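Local coordinates for protein putative dehydrogenase (Pseudomonas fluorescens, PDB 6UUG) that acts as the oxygenase of a two-component flavin-dependent methanesulfinate monooxygenase in bacterial sulfur assimilation, at residues A[67-72]-A[79-84]; A[102-107]-A[167-172]; A[114-119]-A[127-132]; A[262-267]-A[305-310]; A[360-363]-A[369-372]. One frame throughout, in Å; residues are numbered along the deposited sequence. Where two conformers were deposited one is given.

Contact 1: residues A[67-72]-A[79-84]; sequences SGLLAL and GGLGAR
Leu81 and Ala83 each direct a backbone N-H at the 67-72 segment: Leu81 N donates to Ala71 O at 2.9 Å, and Ala83 N to Leu72 O at 3.0 Å. The tight side of the contact lies along these two bonds. Next to the first, Gly80 CA is 3.5 Å from Ala71 O, and a side chain at Gly80 would run into that oxygen. Beside the second, Leu72 holds CG anti to its backbone N (chi1 -178°), which carries CD1 to 3.6 Å from Ala83 CB and 3.9 Å from Leu81 CD1, with Thr88 and Val91 of helix 85-96 packed on the same leucine. All this belongs to the connection between helices 58-67 and 85-96 in the N-terminal helical domain of the acyl-CoA dehydrogenase fold. The first helix gives way at Gly68, whose phi is positive, and Ser67 closes an ST turn, its OG accepting from Leu69 N at 3.0 Å. Toward solvent the fit slackens: Leu81 is exposed, flanked by the bare backbone of Gly80 and Gly82, and its CD1 approaches Gly68 O at 3.8 Å but stays 4.4 Å from Leu69 CD2.

Contact 2: residues A[102-107]-A[167-172]; sequences IAHVFG and FCSGAS
Val105, on helix 100-119, faces Gly170, on a type II beta turn running from Cys168 to Ala171, with their CA atoms 5.6 Å apart and no backbone hydrogen bond between the two elements. The turn is closed by Ala171 N donating to Cys168 O at 3.0 Å, and its glycine has the positive phi that the third position of such a turn commonly takes. Absence of a side chain there is what admits the valine: Val105 CG1 comes to 3.9 Å from Gly170 CA, and a CB on the glycine would point at this methyl and be tight against it. One helical residue earlier, the imidazole of His104 reaches toward Ser169 because CG stands anti to the backbone N (chi1 -169°). Its NE2 approaches Ser169 OG obliquely at 3.8 Å, a contact and not a hydrogen bond. The serine hydroxyl is bonded instead to Ser218 OG, while His104 ND1 pairs with Gln213 NE2; His104 NE2 is buried with no polar partner in the model. Phe108 and Phe256 meet the imidazole edge to face. The arrangement joins the N-terminal helical domain to the middle beta domain, and the turn probably corresponds to the loop that borders the flavin in acyl-CoA dehydrogenases.

Contact 3: residues A[114-119]-A[127-132]; sequences ATVRLF and PWFEQT
Val116 packs against Trp128 and Phe129 in a helical hairpin of the N-terminal domain of the acyl-CoA dehydrogenase fold, formed by helix 100-119 and helix 122-135. The two short segments run nearly antiparallel, at 157°, with their axes 10.7 Å apart, and the contacts between them are made by side chains. Val116 works as a fork. Its CG1, anti to the carbonyl carbon, lies 3.8 Å from Trp128 CE3 in the six-membered ring of the indole, and CB stands equally near that atom. The other branch, CG2, turns to the neighbouring aromatic and meets Phe129 CE1 at 4.0 Å, the two side chains lying side by side but running in opposite senses. One residue on, Arg117 contributes only its aliphatic root, with CB 3.7 Å from Phe129 CZ, the chain beyond it being bent at chi2 (68°). Trp125 extends the apolar layer, touching both Val116 and Arg117 and meeting the Phe129 ring with the planes at about 60°. An alanine in place of Trp128 would remove the indole and is likely to leave a gap against CB and CG1 of Val116, with Phe129 and Trp125 still in touch with the valine. Within the second helix Trp128 O has two donors: it accepts from Thr132 OG1 at 2.7 Å and from Thr132 N at 3.0 Å, the two coming from opposite faces of the carbonyl plane.

Contact 4: residues A[262-267]-A[305-310]; sequences GIAEGA and VALEGI
Leu307 is the residue of helix 294-327 through which the 305-310 segment meets the 262-267 segment of helix 247-277. Before it in sequence, Val305 packs on Leu399 of the second subunit, and the leucine is the first residue to meet the other helix. With CG anti to the carbonyl carbon (chi1 -76°), Leu307 brings CD2 against two successive residues there: it lies 4.0 Å from Ala264 CB and 4.1 Å from Glu265 CG, the aliphatic part of the glutamate crossing the leucine at a slant. Next comes Glu308, which forms salt bridges with Arg311 of its own chain and with Arg316 of the second subunit. Ile310 then points back toward helix 247-277. The helices belong to the C-terminal helical bundle of the fold, and the small Ala264 lets the leucine methyl come up to its CB. Beyond CG the Glu265 chain leaves the leucine, and its carboxylate pairs with Arg311 and Arg93. Glu265 OE2 and Glu308 OE2 are 6.8 Å apart. A purely apolar touch at CD2 therefore sits beside a buried ionic network, in which the arginine shared by the two carboxylates probably offsets their mutual repulsion.

Contact 5: residues A[360-363]-A[369-372]; sequences RLFE and STHA
Ser369 OG, which touches the ring of Phe362, is gripped by Gly366 O and by Thr365 OG1, two groups of the bend between the segments. With chi1 at 66° the hydroxyl oxygen is placed 3.7 Å from Phe362 CD1, a van der Waals approach oblique to the ring. The adjacent Thr370 adds a methyl: its CG2 stands 4.0 Å from Phe362 CD1 and at the same distance from CE1, so that one C-C bond of the ring is met from two successive residues. Thr370 divides its branches between two tasks, because OG1 is bonded to Ala367 O and to Asn210 of the third subunit while CG2 faces the phenyl group. On the other segment, Leu361 CD1 covers one face of the Phe362 ring from 4.0 Å above the plane, toward the rim. Leu376 of the same chain and Arg384 of the third subunit also pack on the phenylalanine. A serine at Phe362 would lack the ring, and would probably leave the Thr370 methyl and Leu361 CD1 facing a gap and the bend without its apolar filling. No hydrogen bond joins the two segments directly; they meet through the ring. The arrangement is a chain reversal around the short helix 362-365, in the link from helix 333-360 to helix 378-386 of the C-terminal domain, set at a subunit interface of the tetramer.

How the contacts relate
From the N terminus, contact 1 closes a short loop between helices 58-67 and 85-96. Contact 2 then spans a much longer stretch, from helix 100-119 to the turn at 167-172, and contact 3, the hairpin of 114-119 with 127-132, falls wholly within that span; both use helix 100-119. Contact 1 touches each of them, through Phe106 and Thr132. Contacts 4 and 5 follow in series in the C-terminal domain, one joining helices 247-277 and 294-327, the other folding back the link beyond helix 333-360, and they meet where Ala267 CB lies 3.6 Å from Leu361 CD2. No contact crosses another along the chain. Contacts 3 and 5 stand farthest apart, their centres about 43 Å from each other.

Contact 1: residues A[67-72]-A[79-84]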
# COMPACT_ATOMS: atom_id res chain seq x y z
N SER A 67 -10.08 -42.63 -3.36
CA SER A 67 -9.23 -42.31 -2.22
C SER A 67 -9.91 -42.53 -0.87
O SER A 67 -9.22 -42.65 0.15
CB SER A 67 -8.78 -40.85 -2.29
OG SER A 67 -9.90 -39.99 -2.05
N GLY A 68 -11.24 -42.56 -0.85
CA GLY A 68 -11.98 -42.53 0.39
C GLY A 68 -12.29 -41.15 0.93
O GLY A 68 -13.13 -41.03 1.83
N LEU A 69 -11.65 -40.11 0.41
CA LEU A 69 -11.77 -38.79 1.03
C LEU A 69 -13.13 -38.14 0.82
O LEU A 69 -13.41 -37.12 1.46
CB LEU A 69 -10.65 -37.86 0.53
CG LEU A 69 -9.21 -38.29 0.85
CD1 LEU A 69 -8.18 -37.41 0.12
CD2 LEU A 69 -8.93 -38.28 2.35
N LEU A 70 -13.99 -38.68 -0.05
CA LEU A 70 -15.34 -38.13 -0.12
C LEU A 70 -16.14 -38.41 1.15
O LEU A 70 -17.19 -37.79 1.36
CB LEU A 70 -16.09 -38.65 -1.34
CG LEU A 70 -15.55 -38.23 -2.71
CD1 LEU A 70 -16.47 -38.74 -3.82
CD2 LEU A 70 -15.39 -36.70 -2.81
N ALA A 71 -15.67 -39.32 2.00
CA ALA A 71 -16.30 -39.60 3.28
C ALA A 71 -15.54 -38.96 4.44
O ALA A 71 -15.77 -39.32 5.60
CB ALA A 71 -16.43 -41.11 3.49
N LEU A 72 -14.65 -38.01 4.15
CA LEU A 72 -13.77 -37.46 5.19
C LEU A 72 -14.57 -36.82 6.32
O LEU A 72 -14.25 -37.00 7.50
CB LEU A 72 -12.81 -36.45 4.56
CG LEU A 72 -11.77 -35.79 5.47
CD1 LEU A 72 -10.92 -36.88 6.13
CD2 LEU A 72 -10.87 -34.84 4.66
N GLY A 79 -19.97 -44.83 8.56
CA GLY A 79 -19.07 -45.37 7.57
C GLY A 79 -18.02 -44.41 7.06
O GLY A 79 -17.23 -44.79 6.19
N GLY A 80 -17.98 -43.18 7.59
CA GLY A 80 -17.03 -42.18 7.14
C GLY A 80 -15.75 -42.20 7.94
O GLY A 80 -15.49 -43.10 8.74
N LEU A 81 -14.92 -41.17 7.73
CA LEU A 81 -13.62 -41.09 8.37
C LEU A 81 -13.63 -40.28 9.67
O LEU A 81 -12.67 -40.36 10.44
CB LEU A 81 -12.57 -40.52 7.40
CG LEU A 81 -12.33 -41.32 6.11
CD1 LEU A 81 -11.32 -40.63 5.19
CD2 LEU A 81 -11.85 -42.73 6.44
N GLY A 82 -14.68 -39.50 9.92
CA GLY A 82 -14.83 -38.80 11.18
C GLY A 82 -13.88 -37.63 11.42
O GLY A 82 -13.59 -37.30 12.57
N ALA A 83 -13.41 -36.97 10.36
CA ALA A 83 -12.51 -35.84 10.58
C ALA A 83 -13.26 -34.65 11.18
O ALA A 83 -14.45 -34.45 10.93
CB ALA A 83 -11.86 -35.40 9.26
N ARG A 84 -12.54 -33.86 11.98
CA ARG A 84 -13.07 -32.56 12.37
C ARG A 84 -12.99 -31.60 11.19
O ARG A 84 -12.26 -31.81 10.23
CB ARG A 84 -12.30 -31.99 13.56
CG ARG A 84 -12.45 -32.80 14.86
CD ARG A 84 -11.40 -32.37 15.88
NE ARG A 84 -10.09 -32.18 15.27
CZ ARG A 84 -9.14 -33.11 15.20
NH1 ARG A 84 -7.98 -32.83 14.62
NH2 ARG A 84 -9.35 -34.33 15.69

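Contact 2: residues A[102-107]-A[167-172]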
# COMPACT_ATOMS: atom_id res chain seq x y z
N ILE A 102 -10.02 -28.44 -8.27
CA ILE A 102 -10.27 -29.66 -7.51
C ILE A 102 -10.54 -29.32 -6.05
O ILE A 102 -11.44 -29.90 -5.42
CB ILE A 102 -9.09 -30.63 -7.69
CG1 ILE A 102 -9.20 -31.31 -9.05
CG2 ILE A 102 -9.04 -31.67 -6.58
CD1 ILE A 102 -10.43 -32.22 -9.16
N ALA A 103 -9.78 -28.37 -5.49
CA ALA A 103 -10.02 -27.98 -4.10
C ALA A 103 -11.44 -27.46 -3.93
O ALA A 103 -12.10 -27.76 -2.93
CB ALA A 103 -9.01 -26.93 -3.66
N HIS A 104 -11.92 -26.69 -4.91
CA HIS A 104 -13.26 -26.10 -4.85
C HIS A 104 -14.36 -27.15 -4.87
O HIS A 104 -15.27 -27.12 -4.04
CB HIS A 104 -13.41 -25.13 -6.02
CG HIS A 104 -14.62 -24.24 -5.95
ND1 HIS A 104 -14.65 -23.01 -6.57
CD2 HIS A 104 -15.83 -24.40 -5.38
CE1 HIS A 104 -15.83 -22.44 -6.37
NE2 HIS A 104 -16.57 -23.27 -5.65
N VAL A 105 -14.31 -28.07 -5.83
CA VAL A 105 -15.39 -29.06 -5.89
C VAL A 105 -15.30 -30.02 -4.73
O VAL A 105 -16.33 -30.51 -4.26
CB VAL A 105 -15.39 -29.80 -7.24
CG1 VAL A 105 -15.83 -28.84 -8.34
CG2 VAL A 105 -14.04 -30.42 -7.52
N PHE A 106 -14.09 -30.32 -4.24
CA PHE A 106 -13.96 -31.17 -3.05
C PHE A 106 -14.53 -30.48 -1.82
O PHE A 106 -15.33 -31.06 -1.08
CB PHE A 106 -12.48 -31.54 -2.84
CG PHE A 106 -12.24 -32.40 -1.63
CD1 PHE A 106 -12.49 -33.76 -1.67
CD2 PHE A 106 -11.77 -31.85 -0.45
CE1 PHE A 106 -12.27 -34.57 -0.56
CE2 PHE A 106 -11.55 -32.65 0.68
CZ PHE A 106 -11.80 -34.01 0.61
N GLY A 107 -14.14 -29.22 -1.60
CA GLY A 107 -14.69 -28.48 -0.48
C GLY A 107 -16.19 -28.29 -0.56
O GLY A 107 -16.90 -28.41 0.44
N PHE A 167 -24.08 -20.85 -11.92
CA PHE A 167 -23.09 -21.05 -10.86
C PHE A 167 -23.31 -22.39 -10.15
O PHE A 167 -23.41 -22.47 -8.93
CB PHE A 167 -23.10 -19.89 -9.86
N CYS A 168 -23.38 -23.45 -10.95
CA CYS A 168 -23.68 -24.79 -10.43
C CYS A 168 -22.39 -25.58 -10.20
O CYS A 168 -22.14 -26.62 -10.82
CB CYS A 168 -24.61 -25.52 -11.39
SG CYS A 168 -26.26 -24.81 -11.44
N SER A 169 -21.57 -25.07 -9.27
CA SER A 169 -20.22 -25.58 -9.06
C SER A 169 -20.21 -27.10 -8.89
O SER A 169 -20.76 -27.63 -7.92
CB SER A 169 -19.58 -24.90 -7.85
OG SER A 169 -19.59 -23.49 -8.00
N GLY A 170 -19.60 -27.80 -9.85
CA GLY A 170 -19.43 -29.24 -9.73
C GLY A 170 -20.70 -30.06 -9.84
O GLY A 170 -20.77 -31.14 -9.26
N ALA A 171 -21.70 -29.57 -10.58
CA ALA A 171 -22.89 -30.39 -10.77
C ALA A 171 -22.63 -31.54 -11.74
O ALA A 171 -23.21 -32.62 -11.59
CB ALA A 171 -24.06 -29.52 -11.26
N SER A 172 -21.76 -31.33 -12.72
CA SER A 172 -21.42 -32.38 -13.67
C SER A 172 -20.64 -33.49 -12.97
O SER A 172 -19.88 -33.25 -12.04
CB SER A 172 -20.61 -31.82 -14.82
OG SER A 172 -21.23 -30.66 -15.34

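Contact 3: residues A[114-119]-A[127-132]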
# COMPACT_ATOMS: atom_id res chain seq x y z
N ALA A 114 -22.63 -31.01 4.75
CA ALA A 114 -22.96 -30.19 5.91
C ALA A 114 -24.35 -29.60 5.81
O ALA A 114 -25.03 -29.43 6.83
CB ALA A 114 -21.93 -29.06 6.08
N THR A 115 -24.78 -29.28 4.59
CA THR A 115 -26.09 -28.68 4.36
C THR A 115 -27.21 -29.63 4.77
O THR A 115 -28.15 -29.22 5.47
CB THR A 115 -26.23 -28.29 2.88
OG1 THR A 115 -25.19 -27.36 2.53
CG2 THR A 115 -27.57 -27.63 2.64
N VAL A 116 -27.17 -30.89 4.32
CA VAL A 116 -28.21 -31.82 4.74
C VAL A 116 -28.10 -32.09 6.23
O VAL A 116 -29.11 -32.22 6.94
CB VAL A 116 -28.19 -33.12 3.90
CG1 VAL A 116 -28.46 -32.83 2.44
CG2 VAL A 116 -26.90 -33.90 4.05
N ARG A 117 -26.87 -32.14 6.76
CA ARG A 117 -26.68 -32.41 8.18
C ARG A 117 -27.31 -31.32 9.04
O ARG A 117 -27.94 -31.61 10.06
CB ARG A 117 -25.19 -32.54 8.50
CG ARG A 117 -24.85 -32.56 10.00
CD ARG A 117 -25.37 -33.83 10.66
NE ARG A 117 -25.14 -33.85 12.11
CZ ARG A 117 -25.94 -33.29 13.02
NH1 ARG A 117 -27.04 -32.63 12.65
NH2 ARG A 117 -25.64 -33.39 14.30
N LEU A 118 -27.16 -30.06 8.63
CA LEU A 118 -27.62 -28.94 9.45
C LEU A 118 -29.08 -28.57 9.22
O LEU A 118 -29.71 -28.02 10.13
CB LEU A 118 -26.74 -27.72 9.19
CG LEU A 118 -25.29 -27.81 9.67
CD1 LEU A 118 -24.49 -26.61 9.15
CD2 LEU A 118 -25.23 -27.85 11.19
N PHE A 119 -29.62 -28.85 8.03
CA PHE A 119 -30.93 -28.33 7.63
C PHE A 119 -32.06 -29.36 7.68
O PHE A 119 -33.22 -28.97 7.57
CB PHE A 119 -30.90 -27.76 6.20
CG PHE A 119 -30.10 -26.50 6.03
CD1 PHE A 119 -29.53 -25.84 7.11
CD2 PHE A 119 -29.91 -25.97 4.76
CE1 PHE A 119 -28.79 -24.67 6.93
CE2 PHE A 119 -29.18 -24.80 4.56
CZ PHE A 119 -28.62 -24.15 5.65
N PRO A 127 -29.26 -41.66 6.44
CA PRO A 127 -29.13 -42.51 5.24
C PRO A 127 -28.28 -41.88 4.15
O PRO A 127 -27.51 -42.59 3.48
CB PRO A 127 -30.58 -42.69 4.78
CG PRO A 127 -31.41 -42.43 5.97
CD PRO A 127 -30.67 -41.39 6.76
N TRP A 128 -28.39 -40.57 3.94
CA TRP A 128 -27.56 -39.93 2.93
C TRP A 128 -26.08 -40.07 3.25
O TRP A 128 -25.26 -40.31 2.35
CB TRP A 128 -27.95 -38.46 2.78
CG TRP A 128 -29.18 -38.27 1.94
CD1 TRP A 128 -29.59 -39.04 0.88
CD2 TRP A 128 -30.16 -37.23 2.08
NE1 TRP A 128 -30.76 -38.55 0.36
CE2 TRP A 128 -31.14 -37.45 1.08
CE3 TRP A 128 -30.32 -36.15 2.95
CZ2 TRP A 128 -32.25 -36.62 0.94
CZ3 TRP A 128 -31.41 -35.33 2.81
CH2 TRP A 128 -32.37 -35.57 1.81
N PHE A 129 -25.71 -39.92 4.53
CA PHE A 129 -24.32 -40.10 4.95
C PHE A 129 -23.87 -41.55 4.74
O PHE A 129 -22.78 -41.80 4.22
CB PHE A 129 -24.15 -39.73 6.42
CG PHE A 129 -23.93 -38.25 6.67
CD1 PHE A 129 -24.25 -37.31 5.71
CD2 PHE A 129 -23.38 -37.82 7.87
CE1 PHE A 129 -24.04 -35.95 5.95
CE2 PHE A 129 -23.16 -36.47 8.12
CZ PHE A 129 -23.49 -35.53 7.15
N GLU A 130 -24.70 -42.51 5.15
CA GLU A 130 -24.34 -43.91 4.99
C GLU A 130 -24.14 -44.27 3.52
O GLU A 130 -23.16 -44.92 3.15
CB GLU A 130 -25.41 -44.80 5.63
CG GLU A 130 -25.55 -44.58 7.12
CD GLU A 130 -26.72 -45.34 7.71
OE1 GLU A 130 -27.67 -45.66 6.96
OE2 GLU A 130 -26.70 -45.63 8.93
N GLN A 131 -25.06 -43.83 2.64
CA GLN A 131 -24.91 -44.18 1.23
C GLN A 131 -23.72 -43.48 0.59
O GLN A 131 -23.05 -44.05 -0.27
CB GLN A 131 -26.19 -43.85 0.47
CG GLN A 131 -27.41 -44.62 0.94
CD GLN A 131 -28.67 -44.18 0.24
OE1 GLN A 131 -29.13 -44.82 -0.71
NE2 GLN A 131 -29.23 -43.06 0.68
N THR A 132 -23.45 -42.23 1.00
CA THR A 132 -22.31 -41.51 0.45
C THR A 132 -21.00 -42.20 0.80
O THR A 132 -20.10 -42.32 -0.04
CB THR A 132 -22.32 -40.07 0.97
OG1 THR A 132 -23.49 -39.40 0.48
CG2 THR A 132 -21.08 -39.32 0.51

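Contact 4: residues A[262-267]-A[305-310]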
# COMPACT_ATOMS: atom_id res chain seq x y z
N GLY A 262 -4.35 -21.77 0.46
CA GLY A 262 -3.68 -22.80 -0.33
C GLY A 262 -3.14 -22.28 -1.66
O GLY A 262 -2.02 -22.60 -2.05
N ILE A 263 -3.92 -21.47 -2.35
CA ILE A 263 -3.46 -20.91 -3.63
C ILE A 263 -2.19 -20.07 -3.42
O ILE A 263 -1.20 -20.22 -4.14
CB ILE A 263 -4.57 -20.08 -4.29
CG1 ILE A 263 -5.72 -20.96 -4.78
CG2 ILE A 263 -3.99 -19.26 -5.44
CD1 ILE A 263 -6.99 -20.16 -5.10
N ALA A 264 -2.22 -19.17 -2.43
CA ALA A 264 -1.05 -18.34 -2.13
C ALA A 264 0.16 -19.19 -1.73
O ALA A 264 1.29 -18.89 -2.14
CB ALA A 264 -1.40 -17.34 -1.03
N GLU A 265 -0.06 -20.25 -0.94
CA GLU A 265 1.06 -21.11 -0.54
C GLU A 265 1.63 -21.87 -1.74
O GLU A 265 2.85 -22.04 -1.85
CB GLU A 265 0.59 -22.11 0.54
CG GLU A 265 0.33 -21.46 1.89
CD GLU A 265 -0.08 -22.46 2.96
OE1 GLU A 265 -0.95 -23.32 2.69
OE2 GLU A 265 0.46 -22.36 4.08
N GLY A 266 0.77 -22.31 -2.65
CA GLY A 266 1.27 -23.02 -3.82
C GLY A 266 2.01 -22.09 -4.76
O GLY A 266 3.08 -22.44 -5.30
N ALA A 267 1.48 -20.88 -4.95
CA ALA A 267 2.17 -19.88 -5.75
C ALA A 267 3.54 -19.56 -5.17
O ALA A 267 4.54 -19.48 -5.89
CB ALA A 267 1.32 -18.60 -5.83
N VAL A 305 6.03 -12.77 5.92
CA VAL A 305 5.23 -12.09 6.93
C VAL A 305 3.76 -12.17 6.58
O VAL A 305 2.91 -12.43 7.44
CB VAL A 305 5.71 -10.64 7.09
CG1 VAL A 305 4.79 -9.88 8.07
CG2 VAL A 305 7.16 -10.64 7.59
N ALA A 306 3.42 -11.96 5.30
CA ALA A 306 2.03 -12.08 4.87
C ALA A 306 1.49 -13.49 5.07
O ALA A 306 0.41 -13.69 5.65
CB ALA A 306 1.91 -11.65 3.41
N LEU A 307 2.21 -14.51 4.58
CA LEU A 307 1.72 -15.87 4.71
C LEU A 307 1.57 -16.28 6.17
O LEU A 307 0.60 -16.95 6.53
CB LEU A 307 2.66 -16.86 4.01
CG LEU A 307 2.59 -16.90 2.48
CD1 LEU A 307 3.72 -17.83 1.99
CD2 LEU A 307 1.23 -17.43 2.04
N GLU A 308 2.54 -15.92 7.02
CA GLU A 308 2.46 -16.33 8.42
C GLU A 308 1.22 -15.75 9.09
O GLU A 308 0.51 -16.45 9.82
CB GLU A 308 3.73 -15.93 9.16
CG GLU A 308 4.92 -16.82 8.81
CD GLU A 308 4.78 -18.23 9.38
OE1 GLU A 308 5.27 -18.46 10.51
OE2 GLU A 308 4.19 -19.10 8.71
N GLY A 309 0.94 -14.47 8.85
CA GLY A 309 -0.26 -13.86 9.41
C GLY A 309 -1.54 -14.53 8.92
O GLY A 309 -2.45 -14.79 9.72
N ILE A 310 -1.63 -14.80 7.61
CA ILE A 310 -2.81 -15.48 7.07
C ILE A 310 -2.96 -16.86 7.72
O ILE A 310 -4.06 -17.25 8.14
CB ILE A 310 -2.74 -15.63 5.54
CG1 ILE A 310 -2.64 -14.28 4.85
CG2 ILE A 310 -3.99 -16.33 5.03
CD1 ILE A 310 -2.18 -14.44 3.43

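Contact 5: residues A[360-363]-A[369-372]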
# COMPACT_ATOMS: atom_id res chain seq x y z
N ARG A 360 3.01 -10.26 -7.03
CA ARG A 360 4.35 -9.74 -6.84
C ARG A 360 5.41 -10.83 -6.93
O ARG A 360 6.59 -10.49 -7.08
CB ARG A 360 4.47 -9.01 -5.51
CG ARG A 360 5.26 -7.72 -5.65
CD ARG A 360 5.96 -7.34 -4.38
NE ARG A 360 5.06 -7.39 -3.23
CZ ARG A 360 5.49 -7.58 -1.99
NH1 ARG A 360 6.80 -7.71 -1.77
NH2 ARG A 360 4.63 -7.63 -0.98
N LEU A 361 5.02 -12.12 -6.91
CA LEU A 361 6.01 -13.17 -7.10
C LEU A 361 6.71 -13.05 -8.45
O LEU A 361 7.85 -13.50 -8.59
CB LEU A 361 5.39 -14.57 -6.94
CG LEU A 361 4.40 -15.06 -8.01
CD1 LEU A 361 5.11 -15.69 -9.23
CD2 LEU A 361 3.42 -16.07 -7.40
N PHE A 362 6.06 -12.43 -9.44
CA PHE A 362 6.73 -12.33 -10.73
C PHE A 362 7.97 -11.45 -10.66
O PHE A 362 8.86 -11.60 -11.51
CB PHE A 362 5.76 -11.81 -11.79
CG PHE A 362 4.78 -12.86 -12.27
CD1 PHE A 362 5.11 -13.72 -13.31
CD2 PHE A 362 3.53 -13.00 -11.66
CE1 PHE A 362 4.21 -14.69 -13.76
CE2 PHE A 362 2.61 -13.97 -12.10
CZ PHE A 362 2.95 -14.82 -13.15
N GLU A 363 8.06 -10.55 -9.68
CA GLU A 363 9.27 -9.72 -9.55
C GLU A 363 10.48 -10.51 -9.05
O GLU A 363 11.61 -10.01 -9.17
CB GLU A 363 9.03 -8.55 -8.61
CG GLU A 363 8.05 -7.52 -9.15
CD GLU A 363 8.14 -6.20 -8.41
OE1 GLU A 363 7.09 -5.54 -8.28
OE2 GLU A 363 9.25 -5.82 -7.98
N SER A 369 9.67 -16.23 -16.65
CA SER A 369 8.68 -17.03 -15.93
C SER A 369 7.26 -16.84 -16.44
O SER A 369 6.35 -17.53 -15.96
CB SER A 369 8.73 -16.72 -14.43
OG SER A 369 8.31 -15.39 -14.15
N THR A 370 7.05 -15.92 -17.39
CA THR A 370 5.75 -15.70 -18.01
C THR A 370 5.50 -16.61 -19.21
O THR A 370 4.47 -16.46 -19.87
CB THR A 370 5.62 -14.23 -18.43
OG1 THR A 370 6.70 -13.88 -19.30
CG2 THR A 370 5.64 -13.32 -17.21
N HIS A 371 6.42 -17.53 -19.50
CA HIS A 371 6.20 -18.50 -20.57
C HIS A 371 4.86 -19.20 -20.39
O HIS A 371 4.51 -19.62 -19.29
CB HIS A 371 7.34 -19.53 -20.57
CG HIS A 371 7.46 -20.30 -21.85
ND1 HIS A 371 6.40 -20.96 -22.42
CD2 HIS A 371 8.52 -20.51 -22.66
CE1 HIS A 371 6.80 -21.54 -23.54
NE2 HIS A 371 8.08 -21.29 -23.71
N ALA A 372 4.10 -19.30 -21.48
CA ALA A 372 2.76 -19.86 -21.39
C ALA A 372 2.76 -21.34 -21.02
O ALA A 372 1.76 -21.83 -20.51
CB ALA A 372 2.00 -19.65 -22.71